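Local atomic coordinates of thiamine-monophosphate kinase (Stenotrophomonas maltophilia, PDB entry 6XEP), a protein that probably catalyses the ATP-dependent phosphorylation of thiamine monophosphate to thiamine diphosphate, the active form of vitamin B1. Residues Asp18-Arg23 and Ile30-Gly35; Leu183-Ala188 and Ser196-Leu201; Ala221-Asp226 and Asp274-Cys279. One frame throughout, in Å; residues are numbered along the deposited sequence. Where two conformers were deposited one is given.

Interaction 1 (Asp18-Arg23 and Ile30-Gly35); sequences DRIRAR and ILLGIG. With NA (sodium ion), chain D.
Ile20 and Leu32 meet where the N-terminal helix 17-24 packs against the returning chain at 30-35, a helix-loop-strand unit at the surface of the PurM-like N-terminal half. Along the helix, Ile20 comes first: its CG2 branch lies 3.9 Å from CD2 of Leu32, the two side chains meeting at a slant. Placing CG2 opposite the backbone N (chi1 -73°) turns that methyl toward Leu32, and Phe14, Phe115 and Leu125 also touch the same isoleucine. Arg21 supplies most of the remaining contact. Its chain runs extended from CG to NE (chi2 179°, chi3 -166°), which carries the guanidinium past Leu32 to the loop 33-35. There, in the conformer given for Ile34 and Gly35, CA of Ile34 and N of Gly35 lie over one face, toward the rim. Direct pairing is replaced by solvent: water 1 accepts from NE of Arg21 at 2.8 Å and donates to O of Gly33 at 3.1 Å. Arg23 turns back along its own helix, its NH1 donating to O of Arg19 with the acceptor near the guanidinium plane. From the helix end to Ile30 the chain bends round a sodium ion, held by the carbonyls of Thr24, Arg27 and Ile30 and by water 2, with Ile30 O 2.3 Å from the metal.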
ATOM      1  N   ASP A  18       3.810   7.448  18.173  1.00 19.91           N
ATOM      2  CA  ASP A  18       4.770   8.352  18.806  1.00 23.62           C
ATOM      3  C   ASP A  18       6.079   8.383  18.027  1.00 18.91           C
ATOM      4  O   ASP A  18       6.645   9.453  17.770  1.00 17.60           O
ATOM      5  CB  ASP A  18       5.019   7.943  20.259  1.00 27.44           C
ATOM      6  CG  ASP A  18       3.801   8.152  21.135  1.00 42.14           C
ATOM      7  OD1 ASP A  18       3.034   9.114  20.877  1.00 35.80           O
ATOM      8  OD2 ASP A  18       3.598   7.356  22.080  1.00 39.67           O
ATOM      9  N   ARG A  19       6.581   7.217  17.644  1.00 14.92           N
ATOM     10  CA  ARG A  19       7.801   7.196  16.848  0.53 18.41           C
ATOM     11  C   ARG A  19       7.565   7.756  15.449  1.00 15.99           C
ATOM     12  O   ARG A  19       8.462   8.399  14.889  1.00 16.20           O
ATOM     13  CB  ARG A  19       8.371   5.778  16.808  0.53 17.82           C
ATOM     14  CG  ARG A  19       8.965   5.354  18.164  0.53 18.41           C
ATOM     15  CD  ARG A  19       9.828   4.104  18.018  0.53 19.76           C
ATOM     16  NE  ARG A  19       9.037   2.878  18.004  0.53 17.08           N
ATOM     17  CZ  ARG A  19       9.553   1.663  17.829  0.53 17.61           C
ATOM     18  NH1 ARG A  19       8.767   0.596  17.825  0.53 19.67           N
ATOM     19  NH2 ARG A  19      10.862   1.512  17.652  0.53 14.45           N
ATOM     20  N   ILE A  20       6.367   7.564  14.881  1.00 13.13           N
ATOM     21  CA  ILE A  20       6.050   8.199  13.602  1.00 14.16           C
ATOM     22  C   ILE A  20       6.161   9.714  13.720  1.00 13.69           C
ATOM     23  O   ILE A  20       6.842  10.370  12.924  1.00 17.87           O
ATOM     24  CB  ILE A  20       4.651   7.785  13.120  1.00 12.73           C
ATOM     25  CG1 ILE A  20       4.670   6.332  12.626  1.00 14.99           C
ATOM     26  CG2 ILE A  20       4.168   8.723  11.973  1.00 17.56           C
ATOM     27  CD1 ILE A  20       3.300   5.750  12.474  1.00 20.79           C
ATOM     28  N   ARG A  21       5.485  10.297  14.718  1.00 20.03           N
ATOM     29  CA  ARG A  21       5.479  11.751  14.849  1.00 16.71           C
ATOM     30  C   ARG A  21       6.870  12.295  15.145  1.00 23.44           C
ATOM     31  O   ARG A  21       7.226  13.382  14.679  1.00 24.19           O
ATOM     32  CB  ARG A  21       4.512  12.194  15.948  1.00 16.50           C
ATOM     33  CG  ARG A  21       3.045  11.987  15.633  1.00 19.81           C
ATOM     34  CD  ARG A  21       2.196  12.447  16.822  1.00 27.87           C
ATOM     35  NE  ARG A  21       0.818  11.976  16.720  1.00 33.23           N
ATOM     36  CZ  ARG A  21      -0.022  11.903  17.749  1.00 41.33           C
ATOM     37  NH1 ARG A  21       0.368  12.272  18.967  1.00 46.63           N
ATOM     38  NH2 ARG A  21      -1.258  11.458  17.562  1.00 44.93           N
ATOM     39  N   ALA A  22       7.667  11.565  15.932  1.00 17.68           N
ATOM     40  CA  ALA A  22       9.007  12.043  16.235  1.00 19.30           C
ATOM     41  C   ALA A  22       9.788  12.276  14.953  1.00 23.88           C
ATOM     42  O   ALA A  22      10.601  13.210  14.866  1.00 24.60           O
ATOM     43  CB  ALA A  22       9.720  11.036  17.136  1.00 25.54           C
ATOM     44  N   ARG A  23       9.506  11.478  13.933  1.00 18.88           N
ATOM     45  CA  ARG A  23      10.201  11.577  12.661  1.00 20.13           C
ATOM     46  C   ARG A  23       9.573  12.600  11.715  1.00 27.52           C
ATOM     47  O   ARG A  23      10.303  13.285  10.994  1.00 29.61           O
ATOM     48  CB  ARG A  23      10.269  10.187  12.034  1.00 18.85           C
ATOM     49  CG  ARG A  23      11.239   9.286  12.810  1.00 17.76           C
ATOM     50  CD  ARG A  23      10.958   7.795  12.655  1.00 20.51           C
ATOM     51  NE  ARG A  23      12.019   7.029  13.311  1.00 15.83           N
ATOM     52  CZ  ARG A  23      12.110   6.834  14.627  1.00 20.59           C
ATOM     53  NH1 ARG A  23      11.184   7.340  15.442  1.00 17.68           N
ATOM     54  NH2 ARG A  23      13.144   6.155  15.132  1.00 18.67           N
ATOM     55  N   ILE A  30       6.445  17.203   5.495  1.00 17.53           N
ATOM     56  CA  ILE A  30       5.383  16.396   6.083  1.00 17.63           C
ATOM     57  C   ILE A  30       4.722  17.219   7.175  1.00 20.46           C
ATOM     58  O   ILE A  30       5.388  17.637   8.130  1.00 23.76           O
ATOM     59  CB  ILE A  30       5.919  15.092   6.675  1.00 17.12           C
ATOM     60  CG1 ILE A  30       6.760  14.332   5.644  1.00 15.06           C
ATOM     61  CG2 ILE A  30       4.775  14.256   7.246  1.00 16.61           C
ATOM     62  CD1 ILE A  30       7.350  13.081   6.175  1.00 16.99           C
ATOM     63  N   LEU A  31       3.426  17.437   7.051  1.00 18.41           N
ATOM     64  CA  LEU A  31       2.653  18.146   8.064  1.00 20.47           C
ATOM     65  C   LEU A  31       1.847  17.093   8.816  1.00 24.75           C
ATOM     66  O   LEU A  31       0.925  16.498   8.252  1.00 19.59           O
ATOM     67  CB  LEU A  31       1.752  19.188   7.409  1.00 26.82           C
ATOM     68  CG  LEU A  31       1.245  20.382   8.198  1.00 37.44           C
ATOM     69  CD1 LEU A  31       2.417  21.235   8.672  1.00 38.98           C
ATOM     70  CD2 LEU A  31       0.286  21.201   7.327  1.00 41.66           C
ATOM     71  N   LEU A  32       2.210  16.841  10.076  1.00 21.61           N
ATOM     72  CA  LEU A  32       1.512  15.828  10.879  1.00 23.82           C
ATOM     73  C   LEU A  32       1.583  16.262  12.349  1.00 28.79           C
ATOM     74  O   LEU A  32       2.542  15.953  13.058  1.00 36.26           O
ATOM     75  CB  LEU A  32       2.099  14.441  10.684  1.00 25.59           C
ATOM     76  CG  LEU A  32       1.395  13.359  11.506  1.00 26.78           C
ATOM     77  CD1 LEU A  32      -0.099  13.301  11.148  1.00 28.98           C
ATOM     78  CD2 LEU A  32       2.054  11.993  11.333  1.00 26.78           C
ATOM     79  N   GLY A  33       0.567  16.958  12.788  1.00 34.62           N
ATOM     80  CA  GLY A  33       0.551  17.445  14.151  1.00 38.70           C
ATOM     81  C   GLY A  33       0.009  16.425  15.126  1.00 36.56           C
ATOM     82  O   GLY A  33      -0.513  15.373  14.745  1.00 28.86           O
ATOM     83  N   ILE A  34       0.171  16.748  16.413  0.50 35.68           N
ATOM     84  CA  ILE A  34      -0.562  16.041  17.448  0.50 34.82           C
ATOM     85  C   ILE A  34      -2.042  16.173  17.142  0.50 27.92           C
ATOM     86  O   ILE A  34      -2.512  17.230  16.704  0.50 32.26           O
ATOM     87  CB  ILE A  34      -0.232  16.607  18.838  0.50 36.46           C
ATOM     88  CG1 ILE A  34       1.225  17.081  18.894  0.50 38.02           C
ATOM     89  CG2 ILE A  34      -0.501  15.560  19.909  0.50 37.64           C
ATOM     90  CD1 ILE A  34       1.486  18.144  19.953  0.50 38.68           C
ATOM     91  N   GLY A  35      -2.780  15.103  17.355  0.50 29.97           N
ATOM     92  CA  GLY A  35      -4.178  15.136  16.954  0.50 36.24           C
ATOM     93  C   GLY A  35      -4.460  14.811  15.499  0.50 37.18           C
ATOM     94  O   GLY A  35      -5.359  14.010  15.221  0.50 36.86           O
TER
HETATM   95 NA    NA D 403       6.954  18.183   9.683  1.00 24.65          NA
HETATM   96  O   HOH W   1      -1.025  12.320  14.688  1.00 32.17           O
HETATM   97  O   HOH W   2       4.887  17.775  11.532  0.52 24.65           O

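Interaction 2 (Leu183-Ala188 and Ser196-Leu201); sequences LNLATA and SLRLRL. With EDO (1,2-ethanediol), chain B.
Arg198 reaches from helix 192-202 into the loop 183-188, so that a single long side chain organises this loop-on-helix contact in the C-terminal, PurM-like part of the chain. CG stands opposite the backbone N (chi1 -172°), sending the chain straight out of the helix, and a bend at chi3 (72°) then brings the guanidinium up to the carbonyls of Leu185 and Thr187. The flat group is used in two ways. At its edge and close to its plane, NH1 donates to O of Leu185 at 3.0 Å; the bond is bent, 142° at the hydrogen, and the donor sits above the plane of that carbonyl. Over one face lies O of Thr187, 3.1 Å above the plane and offset to the rim, an electrostatic approach whose angles are too poor for a hydrogen bond. CA of Ala188 covers the same side, 3.4 Å from NH2, and CD2 of Leu199 lies over the opposite face. Glu195, one turn earlier, forms a salt bridge with NE, which probably steadies the group's rotation. Nearer the helix the contact is apolar: Leu185 and Arg198 run antiparallel alongside one another, CD2 against CG, and Leu185 meets Leu201 at about a right angle, with their CD2 methyls 4.0 Å apart. Leu183 adds CD1 alongside CB of Arg198. The loop keeps its own shape through an Asx turn, in which OD1 of Asn184 accepts from N of Ala186 at 2.9 Å.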
ATOM      1  N   LEU A 183      20.363 -24.547  10.244  1.00 23.54           N
ATOM      2  CA  LEU A 183      20.403 -23.145  10.649  1.00 23.46           C
ATOM      3  C   LEU A 183      19.084 -22.739  11.295  1.00 24.17           C
ATOM      4  O   LEU A 183      18.033 -22.791  10.652  1.00 26.11           O
ATOM      5  CB  LEU A 183      20.709 -22.234   9.454  1.00 21.29           C
ATOM      6  CG  LEU A 183      20.704 -20.713   9.681  1.00 19.16           C
ATOM      7  CD1 LEU A 183      21.769 -20.255  10.674  1.00 22.63           C
ATOM      8  CD2 LEU A 183      20.886 -19.990   8.357  1.00 16.39           C
ATOM      9  N   ASN A 184      19.150 -22.300  12.550  1.00 21.35           N
ATOM     10  CA  ASN A 184      18.001 -21.703  13.224  1.00 21.71           C
ATOM     11  C   ASN A 184      17.914 -20.229  12.848  1.00 19.58           C
ATOM     12  O   ASN A 184      18.880 -19.489  13.013  1.00 22.17           O
ATOM     13  CB  ASN A 184      18.155 -21.849  14.743  1.00 24.72           C
ATOM     14  CG  ASN A 184      16.915 -21.406  15.519  1.00 28.51           C
ATOM     15  OD1 ASN A 184      16.004 -20.787  14.976  1.00 32.50           O
ATOM     16  ND2 ASN A 184      16.882 -21.734  16.813  1.00 33.73           N
ATOM     17  N   LEU A 185      16.752 -19.793  12.363  1.00 20.36           N
ATOM     18  CA  LEU A 185      16.616 -18.399  11.955  1.00 18.31           C
ATOM     19  C   LEU A 185      16.143 -17.476  13.072  1.00 19.61           C
ATOM     20  O   LEU A 185      16.318 -16.255  12.963  1.00 23.20           O
ATOM     21  CB  LEU A 185      15.641 -18.282  10.769  1.00 20.40           C
ATOM     22  CG  LEU A 185      16.012 -19.041   9.494  1.00 18.95           C
ATOM     23  CD1 LEU A 185      14.882 -18.957   8.493  1.00 16.89           C
ATOM     24  CD2 LEU A 185      17.291 -18.529   8.865  1.00 16.36           C
ATOM     25  N   ALA A 186      15.537 -18.017  14.130  1.00 19.01           N
ATOM     26  CA  ALA A 186      14.908 -17.203  15.163  1.00 18.73           C
ATOM     27  C   ALA A 186      15.882 -16.678  16.211  1.00 24.12           C
ATOM     28  O   ALA A 186      15.504 -15.806  17.002  1.00 25.15           O
ATOM     29  CB  ALA A 186      13.814 -18.004  15.872  1.00 24.47           C
ATOM     30  N   THR A 187      17.105 -17.184  16.260  1.00 22.77           N
ATOM     31  CA  THR A 187      18.045 -16.769  17.290  1.00 20.40           C
ATOM     32  C   THR A 187      19.396 -16.505  16.644  1.00 23.45           C
ATOM     33  O   THR A 187      19.708 -17.041  15.581  1.00 20.58           O
ATOM     34  CB  THR A 187      18.205 -17.817  18.404  1.00 32.43           C
ATOM     35  OG1 THR A 187      18.426 -19.103  17.822  1.00 36.01           O
ATOM     36  CG2 THR A 187      16.974 -17.864  19.315  1.00 34.47           C
ATOM     37  N   ALA A 188      20.197 -15.675  17.302  1.00 21.58           N
ATOM     38  CA  ALA A 188      21.542 -15.396  16.829  1.00 24.07           C
ATOM     39  C   ALA A 188      22.446 -16.580  17.124  1.00 24.99           C
ATOM     40  O   ALA A 188      22.319 -17.230  18.166  1.00 24.55           O
ATOM     41  CB  ALA A 188      22.104 -14.142  17.499  1.00 24.30           C
ATOM     42  N   SER A 196      26.451 -14.744   9.448  1.00 16.17           N
ATOM     43  CA  SER A 196      26.519 -13.867   8.283  0.54 14.71           C
ATOM     44  C   SER A 196      25.431 -14.218   7.279  1.00 16.40           C
ATOM     45  O   SER A 196      24.704 -13.340   6.802  1.00 17.08           O
ATOM     46  CB  SER A 196      27.897 -13.958   7.619  0.54 19.15           C
ATOM     47  OG  SER A 196      28.945 -13.552   8.489  0.54 20.93           O
ATOM     48  N   LEU A 197      25.306 -15.512   6.947  1.00 12.87           N
ATOM     49  CA  LEU A 197      24.272 -15.931   6.014  1.00 14.71           C
ATOM     50  C   LEU A 197      22.895 -15.673   6.597  1.00 14.61           C
ATOM     51  O   LEU A 197      21.991 -15.230   5.881  1.00 15.93           O
ATOM     52  CB  LEU A 197      24.428 -17.413   5.658  1.00 15.32           C
ATOM     53  CG  LEU A 197      25.712 -17.805   4.910  1.00 13.13           C
ATOM     54  CD1 LEU A 197      25.685 -19.269   4.492  1.00 13.68           C
ATOM     55  CD2 LEU A 197      25.955 -16.901   3.712  1.00 14.73           C
ATOM     56  N   ARG A 198      22.717 -15.943   7.901  1.00 15.34           N
ATOM     57  CA  ARG A 198      21.407 -15.751   8.523  1.00 13.98           C
ATOM     58  C   ARG A 198      20.928 -14.320   8.341  1.00 13.88           C
ATOM     59  O   ARG A 198      19.772 -14.078   7.977  1.00 16.25           O
ATOM     60  CB  ARG A 198      21.459 -16.110  10.014  1.00 12.98           C
ATOM     61  CG  ARG A 198      20.078 -16.128  10.694  1.00 13.80           C
ATOM     62  CD  ARG A 198      20.144 -16.416  12.200  1.00 16.62           C
ATOM     63  NE  ARG A 198      20.682 -15.292  12.985  1.00 17.21           N
ATOM     64  CZ  ARG A 198      19.938 -14.392  13.630  1.00 18.63           C
ATOM     65  NH1 ARG A 198      18.612 -14.470  13.607  1.00 17.94           N
ATOM     66  NH2 ARG A 198      20.521 -13.415  14.318  1.00 21.57           N
ATOM     67  N   LEU A 199      21.817 -13.350   8.564  1.00 15.90           N
ATOM     68  CA  LEU A 199      21.417 -11.949   8.460  1.00 14.07           C
ATOM     69  C   LEU A 199      21.282 -11.466   7.014  1.00 14.12           C
ATOM     70  O   LEU A 199      20.567 -10.486   6.764  1.00 12.29           O
ATOM     71  CB  LEU A 199      22.411 -11.071   9.220  1.00 14.09           C
ATOM     72  CG  LEU A 199      22.326 -11.230  10.743  1.00 18.14           C
ATOM     73  CD1 LEU A 199      23.280 -10.286  11.432  1.00 24.88           C
ATOM     74  CD2 LEU A 199      20.916 -10.967  11.196  1.00 19.31           C
ATOM     75  N   ARG A 200      21.939 -12.117   6.056  1.00 13.51           N
ATOM     76  CA  ARG A 200      21.668 -11.779   4.658  1.00 14.92           C
ATOM     77  C   ARG A 200      20.269 -12.210   4.238  1.00 13.30           C
ATOM     78  O   ARG A 200      19.631 -11.528   3.427  1.00 13.97           O
ATOM     79  CB  ARG A 200      22.721 -12.410   3.750  1.00 13.83           C
ATOM     80  CG  ARG A 200      24.105 -11.791   3.917  1.00 11.84           C
ATOM     81  CD  ARG A 200      24.186 -10.429   3.248  1.00 15.79           C
ATOM     82  NE  ARG A 200      24.330 -10.540   1.789  1.00 15.40           N
ATOM     83  CZ  ARG A 200      24.018  -9.569   0.940  1.00 19.03           C
ATOM     84  NH1 ARG A 200      23.534  -8.415   1.402  1.00 16.40           N
ATOM     85  NH2 ARG A 200      24.193  -9.748  -0.370  1.00 18.51           N
ATOM     86  N   LEU A 201      19.771 -13.329   4.776  1.00 14.43           N
ATOM     87  CA  LEU A 201      18.390 -13.714   4.516  1.00 13.13           C
ATOM     88  C   LEU A 201      17.428 -12.821   5.290  1.00 11.40           C
ATOM     89  O   LEU A 201      16.420 -12.356   4.742  1.00 13.65           O
ATOM     90  CB  LEU A 201      18.168 -15.185   4.896  1.00 12.46           C
ATOM     91  CG  LEU A 201      16.718 -15.683   4.760  1.00 13.73           C
ATOM     92  CD1 LEU A 201      16.195 -15.522   3.337  1.00 17.05           C
ATOM     93  CD2 LEU A 201      16.573 -17.127   5.223  1.00 18.67           C
TER
HETATM   94  C1  EDO B 401      22.816 -21.927  13.473  1.00 30.17           C
HETATM   95  O1  EDO B 401      21.694 -22.630  14.030  1.00 27.01           O
HETATM   96  C2  EDO B 401      24.126 -22.667  13.729  1.00 37.98           C
HETATM   97  O2  EDO B 401      24.117 -23.923  13.035  1.00 44.40           O

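Interaction 3 (Ala221-Asp226 and Asp274-Cys279); sequences AVDVSD and DDYELC
Val224 and Cys279 pack against each other on one face of an antiparallel strand pair, 221-224 beside 277-279, at the edge of the six-stranded sheet of the PurM-like C-terminal domain. This end is tight. N of Val222 gives a hydrogen bond to O of Cys279 at 2.8 Å, answered by N of Cys279 to O of Val222, both donors nearly in line with the carbonyls they meet. On the face shared by these residues, CG2 of Val224 lies 3.7 Å from CB of Cys279, with CG1 of Val222 on the same carbon and helix 228-239 covering the layer. On the other face, CD2 of Leu278 rests 3.7 Å from CB of Asp223. Val224 N donates to O of Glu277 almost straight, at 175°, but O of Val224 receives only a weak bond from N of Tyr276: Tyr276 and Glu277 together face Val224, a G1 beta bulge that ends the regular ladder.

Beyond the bulge regular pairing gives way to loop, still largely buried, with Ser225 partly exposed and a water alongside. Chi1 of -63° sets the Tyr276 ring beside Ser225 CB, while OD2 of Asp223, hydrogen-bonded to OG of Ser81, lies at the ring edge, 4.0 Å from CD1. In the serine conformer given, water 3 joins OG of Ser225 to the tyrosine hydroxyl; N of Asp274 donates to O of Ser225 at 2.8 Å. Lys74 pairs with the Asp274 carboxylate, and His6 of the second subunit, from the expression tag, bonds to it as well. Asp223, Ser225, Asp226 and Asp274 are predicted to bind magnesium, ATP or substrate. The backbone pairing therefore probably fixes metal and nucleotide ligands on and just after strand 220-224 relative to Asp274 in the loop before strand 277-282.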
ATOM      1  N   ALA A 221      19.848  -0.648 -15.069  1.00 12.63           N
ATOM      2  CA  ALA A 221      19.977  -1.266 -13.758  1.00 12.83           C
ATOM      3  C   ALA A 221      18.719  -2.061 -13.437  1.00 14.08           C
ATOM      4  O   ALA A 221      17.641  -1.798 -13.967  1.00 12.70           O
ATOM      5  CB  ALA A 221      20.223  -0.209 -12.659  1.00 14.61           C
ATOM      6  N   VAL A 222      18.870  -3.015 -12.521  1.00 13.39           N
ATOM      7  CA  VAL A 222      17.755  -3.815 -12.032  1.00 14.28           C
ATOM      8  C   VAL A 222      18.140  -4.270 -10.637  1.00 15.05           C
ATOM      9  O   VAL A 222      19.322  -4.418 -10.333  1.00 14.25           O
ATOM     10  CB  VAL A 222      17.472  -5.009 -12.985  1.00 14.42           C
ATOM     11  CG1 VAL A 222      18.663  -5.981 -13.019  1.00 16.31           C
ATOM     12  CG2 VAL A 222      16.214  -5.739 -12.574  1.00 21.07           C
ATOM     13  N   ASP A 223      17.153  -4.484  -9.769  1.00 14.55           N
ATOM     14  CA  ASP A 223      17.535  -5.083  -8.503  1.00 18.95           C
ATOM     15  C   ASP A 223      17.400  -6.598  -8.583  1.00 16.04           C
ATOM     16  O   ASP A 223      16.571  -7.137  -9.330  1.00 18.04           O
ATOM     17  CB  ASP A 223      16.790  -4.472  -7.307  1.00 21.63           C
ATOM     18  CG  ASP A 223      15.410  -4.996  -7.116  1.00 26.89           C
ATOM     19  OD1 ASP A 223      14.731  -5.268  -8.129  1.00 25.14           O
ATOM     20  OD2 ASP A 223      14.996  -5.080  -5.914  1.00 27.16           O
ATOM     21  N   VAL A 224      18.306  -7.278  -7.899  1.00 13.34           N
ATOM     22  CA  VAL A 224      18.414  -8.729  -7.958  1.00 11.82           C
ATOM     23  C   VAL A 224      17.658  -9.273  -6.754  1.00 14.70           C
ATOM     24  O   VAL A 224      18.156  -9.245  -5.626  1.00 12.95           O
ATOM     25  CB  VAL A 224      19.868  -9.202  -7.964  1.00 14.11           C
ATOM     26  CG1 VAL A 224      19.899 -10.728  -8.154  1.00 16.86           C
ATOM     27  CG2 VAL A 224      20.627  -8.505  -9.077  1.00 14.10           C
ATOM     28  N   SER A 225      16.442  -9.742  -6.994  1.00 13.71           N
ATOM     29  CA  SER A 225      15.646 -10.347  -5.928  0.86 16.26           C
ATOM     30  C   SER A 225      15.078 -11.693  -6.304  1.00 18.20           C
ATOM     31  O   SER A 225      14.718 -12.451  -5.402  1.00 16.72           O
ATOM     32  CB  SER A 225      14.490  -9.426  -5.519  0.86 19.59           C
ATOM     33  OG  SER A 225      13.636  -9.193  -6.615  0.86 20.25           O
ATOM     34  N   ASP A 226      14.998 -12.017  -7.606  1.00 14.59           N
ATOM     35  CA  ASP A 226      14.591 -13.337  -8.074  1.00 14.51           C
ATOM     36  C   ASP A 226      15.767 -14.146  -8.612  1.00 18.07           C
ATOM     37  O   ASP A 226      15.564 -15.115  -9.360  1.00 19.66           O
ATOM     38  CB  ASP A 226      13.527 -13.217  -9.160  1.00 15.43           C
ATOM     39  CG  ASP A 226      12.222 -12.675  -8.634  1.00 28.58           C
ATOM     40  OD1 ASP A 226      11.829 -13.054  -7.513  1.00 29.45           O
ATOM     41  OD2 ASP A 226      11.587 -11.875  -9.348  1.00 30.36           O
ATOM     42  N   ASP A 274      16.230 -13.310  -3.185  1.00 12.82           N
ATOM     43  CA  ASP A 274      16.283 -12.343  -2.077  1.00 14.07           C
ATOM     44  C   ASP A 274      17.666 -11.753  -1.819  1.00 14.63           C
ATOM     45  O   ASP A 274      17.983 -11.397  -0.682  1.00 12.61           O
ATOM     46  CB  ASP A 274      15.750 -12.965  -0.788  1.00 16.58           C
ATOM     47  CG  ASP A 274      14.250 -13.144  -0.817  1.00 18.35           C
ATOM     48  OD1 ASP A 274      13.638 -12.982  -1.895  1.00 20.26           O
ATOM     49  OD2 ASP A 274      13.686 -13.447   0.251  1.00 13.84           O
ATOM     50  N   ASP A 275      18.505 -11.591  -2.845  1.00 12.68           N
ATOM     51  CA  ASP A 275      19.778 -10.907  -2.592  1.00 10.11           C
ATOM     52  C   ASP A 275      19.560  -9.437  -2.263  1.00 12.91           C
ATOM     53  O   ASP A 275      20.205  -8.892  -1.352  1.00 12.88           O
ATOM     54  CB  ASP A 275      20.692 -11.006  -3.802  1.00 12.26           C
ATOM     55  CG  ASP A 275      21.130 -12.423  -4.098  1.00 14.60           C
ATOM     56  OD1 ASP A 275      21.727 -13.069  -3.205  1.00 16.69           O
ATOM     57  OD2 ASP A 275      20.912 -12.866  -5.243  1.00 16.43           O
ATOM     58  N   TYR A 276      18.646  -8.794  -2.992  1.00 13.86           N
ATOM     59  CA  TYR A 276      18.409  -7.350  -2.925  1.00 12.24           C
ATOM     60  C   TYR A 276      19.714  -6.580  -3.141  1.00 14.02           C
ATOM     61  O   TYR A 276      20.014  -5.593  -2.470  1.00 13.58           O
ATOM     62  CB  TYR A 276      17.675  -6.973  -1.616  1.00 13.68           C
ATOM     63  CG  TYR A 276      16.315  -7.643  -1.640  1.00 13.63           C
ATOM     64  CD1 TYR A 276      15.351  -7.216  -2.538  1.00 16.86           C
ATOM     65  CD2 TYR A 276      16.025  -8.755  -0.838  1.00 17.70           C
ATOM     66  CE1 TYR A 276      14.101  -7.834  -2.615  1.00 21.67           C
ATOM     67  CE2 TYR A 276      14.772  -9.383  -0.908  1.00 19.57           C
ATOM     68  CZ  TYR A 276      13.821  -8.915  -1.801  1.00 24.05           C
ATOM     69  OH  TYR A 276      12.579  -9.514  -1.921  1.00 27.25           O
ATOM     70  N   GLU A 277      20.481  -7.032  -4.131  1.00 13.50           N
ATOM     71  CA  GLU A 277      21.626  -6.316  -4.672  1.00 13.46           C
ATOM     72  C   GLU A 277      21.194  -5.597  -5.943  1.00 15.73           C
ATOM     73  O   GLU A 277      20.084  -5.788  -6.423  1.00 16.50           O
ATOM     74  CB  GLU A 277      22.782  -7.288  -4.943  1.00 12.07           C
ATOM     75  CG  GLU A 277      23.300  -7.944  -3.665  1.00 14.68           C
ATOM     76  CD  GLU A 277      24.079  -6.978  -2.748  1.00 12.89           C
ATOM     77  OE1 GLU A 277      24.208  -5.765  -3.059  1.00 13.63           O
ATOM     78  OE2 GLU A 277      24.588  -7.444  -1.702  1.00 15.29           O
ATOM     79  N   LEU A 278      22.064  -4.736  -6.474  1.00 12.60           N
ATOM     80  CA  LEU A 278      21.779  -4.034  -7.724  1.00 12.40           C
ATOM     81  C   LEU A 278      22.693  -4.566  -8.817  1.00 14.08           C
ATOM     82  O   LEU A 278      23.904  -4.658  -8.616  1.00 14.93           O
ATOM     83  CB  LEU A 278      21.994  -2.523  -7.584  1.00 18.66           C
ATOM     84  CG  LEU A 278      20.984  -1.721  -6.779  1.00 17.46           C
ATOM     85  CD1 LEU A 278      21.281  -0.214  -6.940  1.00 17.20           C
ATOM     86  CD2 LEU A 278      19.576  -2.038  -7.252  1.00 23.26           C
ATOM     87  N   CYS A 279      22.119  -4.902  -9.966  1.00 14.63           N
ATOM     88  CA  CYS A 279      22.890  -5.289 -11.149  1.00 11.41           C
ATOM     89  C   CYS A 279      22.737  -4.185 -12.177  1.00 15.63           C
ATOM     90  O   CYS A 279      21.614  -3.719 -12.423  1.00 17.04           O
ATOM     91  CB  CYS A 279      22.402  -6.633 -11.706  1.00 11.81           C
ATOM     92  SG  CYS A 279      23.211  -7.139 -13.228  1.00 14.49           S
TER
HETATM   93  O   HOH W   3      11.300  -8.852  -4.591  1.00 31.69           O

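Burial and chemistry change together across the three contacts. Interaction 1 lies at the surface, its centre about 26 Å from the chain centre, and relies on a water bridge beside one apolar touch. Interaction 2 is partly buried and turns on one arginine that hydrogen-bonds one loop carbonyl and lies against another, whereas interaction 3, in the core, is dominated by direct backbone hydrogen bonds between strands. Interaction 1 stands apart, its nearest atoms about 17 Å from interaction 2 and 21 Å from interaction 3. The other two share the C-terminal domain and touch: NH2 of Arg200, on helix 192-202, forms a 2.7 Å salt bridge with OE2 of Glu277, tying that helix to strand 277-282.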